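Local coordinates for protein dihydroorotase (Agrobacterium tumefaciens, PDB 2OGJ) that deacetylates acetyl-(R)-mandelate in vitro as a zinc-dependent esterase of the amidohydrolase superfamily, and acts less efficiently on acetyl glycolate, at residues 275-288 with 311-325. Residues are numbered along the deposited sequence; the frame is centred on the assembly and turned at random.
Sequences AEAAIARGLLPFSI and LLSVDMPFENVVEAV
I288 pushes its side chain between L311 and V321, at the end of helix 304-313 and on helix 318-323. With CG1 beside its own backbone N (chi1 -59°) and the chain then extended, I288 CD1 meets L311 tip to tip. I288 CD1 reaches V321 CG1 at 3.5 Å, at a slant. CG1 of I288 lies over the methyl of A324. The same residue is held by its backbone: I288 N donates to A324 O at 2.6 Å, nearly straight (168°) and in the carbonyl plane, just where helix 318-323 ends. One residue earlier, S287 OG bonds D262.

M316, a selenomethionine, bridges the middle. Its extended chain, with CG anti to the backbone N (chi1 -161°), carries M316 SE up to CG and CD of the P285 ring, while its CG passes the branch point of L284 and SE also nears I288 CD1.

On the other flank I279, from helix 272-280, crosses V314 at about a right angle, its CD1 3.7 Å from V314 CG2. V314 in turn sets CB over the backbone of E276 and CG2 beside the methyl of A275. Helix 272-280 stops in a Schellman motif, with G282 at C-prime.

The contact joins helix 272-280 and the run after it, leading on to the zinc ligand D291, to the ends of helices 304-313 and 318-323 in the outer layer of the barrel, with S287 about 7 Å from H77, side chain to side chain. Its cohesion is mainly apolar, and the single cross-segment hydrogen bond fixes the backbone at I288 against the helix end.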
loop_
_atom_site.group_PDB
_atom_site.type_symbol
_atom_site.label_atom_id
_atom_site.label_comp_id
_atom_site.label_asym_id
_atom_site.label_seq_id
_atom_site.Cartn_x
_atom_site.Cartn_y
_atom_site.Cartn_z
ATOM N N ALA A 275 -7.511 4.401 37.555
ATOM C CA ALA A 275 -8.284 5.504 38.123
ATOM C C ALA A 275 -8.020 5.736 39.604
ATOM O O ALA A 275 -7.980 6.878 40.060
ATOM C CB ALA A 275 -9.775 5.263 37.896
ATOM N N GLU A 276 -7.855 4.653 40.352
ATOM C CA GLU A 276 -7.611 4.761 41.784
ATOM C C GLU A 276 -6.319 5.516 41.982
ATOM O O GLU A 276 -6.275 6.559 42.632
ATOM C CB GLU A 276 -7.489 3.375 42.420
ATOM C CG GLU A 276 -7.966 3.321 43.860
ATOM C CD GLU A 276 -7.521 2.066 44.594
ATOM O OE1 GLU A 276 -7.684 0.950 44.044
ATOM O OE2 GLU A 276 -7.014 2.193 45.734
ATOM N N ALA A 277 -5.264 4.983 41.395
ATOM C CA ALA A 277 -3.960 5.605 41.492
ATOM C C ALA A 277 -3.981 7.064 41.025
ATOM O O ALA A 277 -3.342 7.933 41.619
ATOM C CB ALA A 277 -2.965 4.808 40.683
ATOM N N ALA A 278 -4.722 7.338 39.960
ATOM C CA ALA A 278 -4.800 8.686 39.436
ATOM C C ALA A 278 -5.430 9.641 40.440
ATOM O O ALA A 278 -4.881 10.706 40.737
ATOM C CB ALA A 278 -5.594 8.693 38.142
ATOM N N ILE A 279 -6.587 9.248 40.967
ATOM C CA ILE A 279 -7.311 10.082 41.920
ATOM C C ILE A 279 -6.571 10.271 43.245
ATOM O O ILE A 279 -6.643 11.343 43.855
ATOM C CB ILE A 279 -8.738 9.523 42.150
ATOM C CG1 ILE A 279 -9.521 9.610 40.836
ATOM C CG2 ILE A 279 -9.471 10.320 43.229
ATOM C CD1 ILE A 279 -10.792 8.763 40.789
ATOM N N ALA A 280 -5.851 9.246 43.686
ATOM C CA ALA A 280 -5.085 9.367 44.928
ATOM C C ALA A 280 -3.955 10.399 44.771
ATOM O O ALA A 280 -3.498 10.987 45.749
ATOM C CB ALA A 280 -4.504 8.013 45.326
ATOM N N ARG A 281 -3.509 10.608 43.534
ATOM C CA ARG A 281 -2.449 11.575 43.256
ATOM C C ARG A 281 -3.028 12.917 42.827
ATOM O O ARG A 281 -2.301 13.770 42.301
ATOM C CB ARG A 281 -1.511 11.072 42.154
ATOM C CG ARG A 281 -0.669 9.847 42.508
ATOM C CD ARG A 281 0.757 10.061 42.001
ATOM N NE ARG A 281 1.244 9.009 41.110
ATOM C CZ ARG A 281 2.201 9.200 40.202
ATOM N NH1 ARG A 281 2.761 10.400 40.070
ATOM N NH2 ARG A 281 2.602 8.198 39.426
ATOM N N GLY A 282 -4.330 13.091 43.038
ATOM C CA GLY A 282 -4.982 14.339 42.686
ATOM C C GLY A 282 -5.415 14.493 41.236
ATOM O O GLY A 282 -5.934 15.551 40.867
ATOM N N LEU A 283 -5.145 13.449 40.339
ATOM C CA LEU A 283 -5.591 13.595 38.953
ATOM C C LEU A 283 -6.996 13.045 38.749
ATOM O O LEU A 283 -7.228 11.827 38.757
ATOM C CB LEU A 283 -4.628 12.910 37.972
ATOM C CG LEU A 283 -4.896 13.189 36.480
ATOM C CD1 LEU A 283 -4.952 14.700 36.226
ATOM C CD2 LEU A 283 -3.803 12.528 35.621
ATOM N N LEU A 284 -7.937 13.964 38.582
ATOM C CA LEU A 284 -9.329 13.606 38.362
ATOM C C LEU A 284 -9.699 13.708 36.890
ATOM O O LEU A 284 -9.072 14.451 36.117
ATOM C CB LEU A 284 -10.241 14.544 39.149
ATOM C CG LEU A 284 -10.716 14.075 40.514
ATOM C CD1 LEU A 284 -9.540 13.622 41.356
ATOM C CD2 LEU A 284 -11.472 15.204 41.159
ATOM N N PRO A 285 -10.703 12.938 36.469
ATOM C CA PRO A 285 -11.058 13.064 35.060
ATOM C C PRO A 285 -11.918 14.326 34.943
ATOM O O PRO A 285 -12.653 14.673 35.868
ATOM C CB PRO A 285 -11.824 11.769 34.782
ATOM C CG PRO A 285 -12.447 11.455 36.096
ATOM C CD PRO A 285 -11.323 11.750 37.069
ATOM N N PHE A 286 -11.793 15.032 33.828
ATOM C CA PHE A 286 -12.567 16.252 33.608
ATOM C C PHE A 286 -14.050 15.925 33.416
ATOM O O PHE A 286 -14.929 16.648 33.889
ATOM C CB PHE A 286 -12.053 16.992 32.370
ATOM C CG PHE A 286 -12.803 18.256 32.072
ATOM C CD1 PHE A 286 -12.514 19.432 32.769
ATOM C CD2 PHE A 286 -13.802 18.276 31.099
ATOM C CE1 PHE A 286 -13.207 20.614 32.502
ATOM C CE2 PHE A 286 -14.500 19.453 30.828
ATOM C CZ PHE A 286 -14.196 20.628 31.535
ATOM N N SER A 287 -14.313 14.836 32.707
ATOM C CA SER A 287 -15.672 14.405 32.448
ATOM C C SER A 287 -15.719 12.894 32.518
ATOM O O SER A 287 -14.717 12.221 32.257
ATOM C CB SER A 287 -16.149 14.872 31.059
ATOM O OG SER A 287 -15.376 14.298 30.010
ATOM N N ILE A 288 -16.883 12.382 32.904
ATOM C CA ILE A 288 -17.129 10.957 32.997
ATOM C C ILE A 288 -18.070 10.588 31.850
ATOM O O ILE A 288 -19.148 11.168 31.717
ATOM C CB ILE A 288 -17.806 10.606 34.343
ATOM C CG1 ILE A 288 -16.910 11.055 35.491
ATOM C CG2 ILE A 288 -18.115 9.108 34.413
ATOM C CD1 ILE A 288 -17.436 10.658 36.844
ATOM N N LEU A 311 -16.443 5.684 39.500
ATOM C CA LEU A 311 -15.546 6.785 39.817
ATOM C C LEU A 311 -15.726 7.168 41.273
ATOM O O LEU A 311 -14.761 7.443 41.976
ATOM C CB LEU A 311 -15.821 7.988 38.915
ATOM C CG LEU A 311 -15.032 8.085 37.606
ATOM C CD1 LEU A 311 -13.541 7.981 37.916
ATOM C CD2 LEU A 311 -15.472 6.995 36.627
ATOM N N LEU A 312 -16.971 7.180 41.726
ATOM C CA LEU A 312 -17.271 7.506 43.116
ATOM C C LEU A 312 -16.644 6.465 44.034
ATOM O O LEU A 312 -16.273 6.776 45.157
ATOM C CB LEU A 312 -18.785 7.518 43.362
ATOM C CG LEU A 312 -19.210 8.045 44.732
ATOM C CD1 LEU A 312 -19.070 9.555 44.728
ATOM C CD2 LEU A 312 -20.646 7.672 45.018
ATOM N N SER A 313 -16.545 5.230 43.547
ATOM C CA SER A 313 -15.988 4.132 44.322
ATOM C C SER A 313 -14.474 4.201 44.445
ATOM O O SER A 313 -13.907 3.621 45.364
ATOM C CB SER A 313 -16.383 2.790 43.702
ATOM O OG SER A 313 -15.552 2.470 42.600
ATOM N N VAL A 314 -13.806 4.877 43.518
ATOM C CA VAL A 314 -12.355 4.987 43.618
ATOM C C VAL A 314 -11.969 6.370 44.108
ATOM O O VAL A 314 -10.959 6.947 43.706
ATOM C CB VAL A 314 -11.633 4.665 42.291
ATOM C CG1 VAL A 314 -11.669 3.156 42.036
ATOM C CG2 VAL A 314 -12.268 5.430 41.148
ATOM N N ASP A 315 -12.828 6.890 44.976
ATOM C CA ASP A 315 -12.629 8.158 45.641
ATOM C C ASP A 315 -12.712 9.472 44.892
ATOM O O ASP A 315 -11.875 10.350 45.087
ATOM C CB ASP A 315 -11.307 8.111 46.401
ATOM C CG ASP A 315 -11.458 8.519 47.844
ATOM O OD1 ASP A 315 -12.272 7.888 48.551
ATOM O OD2 ASP A 315 -10.763 9.464 48.274
HETATM N N MSE A 316 -13.708 9.629 44.043
HETATM C CA MSE A 316 -13.869 10.896 43.361
HETATM C C MSE A 316 -14.991 11.501 44.187
HETATM O O MSE A 316 -16.094 10.957 44.242
HETATM C CB MSE A 316 -14.312 10.683 41.911
HETATM C CG MSE A 316 -14.087 11.873 40.980
HETATM SE SE MSE A 316 -14.392 11.523 39.220
HETATM C CE MSE A 316 -14.718 13.178 38.647
ATOM N N PRO A 317 -14.722 12.607 44.878
ATOM C CA PRO A 317 -15.797 13.199 45.677
ATOM C C PRO A 317 -17.113 13.342 44.900
ATOM O O PRO A 317 -17.121 13.651 43.707
ATOM C CB PRO A 317 -15.213 14.543 46.096
ATOM C CG PRO A 317 -14.153 14.818 45.044
ATOM C CD PRO A 317 -13.539 13.477 44.836
ATOM N N PHE A 318 -18.226 13.100 45.584
ATOM C CA PHE A 318 -19.560 13.200 44.988
ATOM C C PHE A 318 -19.760 14.431 44.094
ATOM O O PHE A 318 -20.079 14.319 42.916
ATOM C CB PHE A 318 -20.610 13.235 46.101
ATOM C CG PHE A 318 -22.009 13.432 45.612
ATOM C CD1 PHE A 318 -22.741 12.362 45.112
ATOM C CD2 PHE A 318 -22.600 14.688 45.653
ATOM C CE1 PHE A 318 -24.042 12.533 44.658
ATOM C CE2 PHE A 318 -23.914 14.878 45.198
ATOM C CZ PHE A 318 -24.633 13.798 44.703
ATOM N N GLU A 319 -19.588 15.611 44.673
ATOM C CA GLU A 319 -19.773 16.850 43.933
ATOM C C GLU A 319 -18.997 16.922 42.627
ATOM O O GLU A 319 -19.432 17.574 41.681
ATOM C CB GLU A 319 -19.403 18.037 44.821
ATOM C CG GLU A 319 -20.518 18.460 45.750
ATOM C CD GLU A 319 -21.467 19.467 45.111
ATOM O OE1 GLU A 319 -21.350 19.723 43.887
ATOM O OE2 GLU A 319 -22.337 20.005 45.840
ATOM N N ASN A 320 -17.858 16.243 42.554
ATOM C CA ASN A 320 -17.043 16.294 41.360
ATOM C C ASN A 320 -17.562 15.330 40.314
ATOM O O ASN A 320 -17.423 15.603 39.121
ATOM C CB ASN A 320 -15.577 16.071 41.719
ATOM C CG ASN A 320 -15.072 17.144 42.664
ATOM O OD1 ASN A 320 -15.393 18.325 42.508
ATOM N ND2 ASN A 320 -14.283 16.741 43.652
ATOM N N VAL A 321 -18.152 14.219 40.710
ATOM C CA VAL A 321 -18.678 13.258 39.743
ATOM C C VAL A 321 -19.883 13.880 39.029
ATOM O O VAL A 321 -20.028 13.743 37.810
ATOM C CB VAL A 321 -19.110 11.912 40.426
ATOM C CG1 VAL A 321 -19.807 11.024 39.417
ATOM C CG2 VAL A 321 -17.891 11.174 41.001
ATOM N N VAL A 322 -20.737 14.563 39.788
ATOM C CA VAL A 322 -21.931 15.217 39.241
ATOM C C VAL A 322 -21.492 16.292 38.254
ATOM O O VAL A 322 -22.101 16.494 37.208
ATOM C CB VAL A 322 -22.787 15.909 40.368
ATOM C CG1 VAL A 322 -23.963 16.679 39.750
ATOM C CG2 VAL A 322 -23.291 14.876 41.364
ATOM N N GLU A 323 -20.422 16.984 38.600
ATOM C CA GLU A 323 -19.901 18.042 37.756
ATOM C C GLU A 323 -19.260 17.493 36.479
ATOM O O GLU A 323 -19.338 18.116 35.418
ATOM C CB GLU A 323 -18.887 18.842 38.557
ATOM C CG GLU A 323 -17.987 19.695 37.723
ATOM C CD GLU A 323 -17.007 20.465 38.566
ATOM O OE1 GLU A 323 -17.468 21.336 39.339
ATOM O OE2 GLU A 323 -15.788 20.190 38.466
ATOM N N ALA A 324 -18.627 16.326 36.593
ATOM C CA ALA A 324 -17.966 15.673 35.463
ATOM C C ALA A 324 -19.001 14.956 34.600
ATOM O O ALA A 324 -18.681 14.061 33.821
ATOM C CB ALA A 324 -16.956 14.681 35.976
ATOM N N VAL A 325 -20.252 15.371 34.739
ATOM C CA VAL A 325 -21.331 14.740 34.009
ATOM C C VAL A 325 -22.375 15.801 33.659
ATOM O O VAL A 325 -23.407 15.516 33.066
ATOM C CB VAL A 325 -21.907 13.580 34.865
ATOM C CG1 VAL A 325 -23.188 13.977 35.537
ATOM C CG2 VAL A 325 -22.061 12.345 34.023
#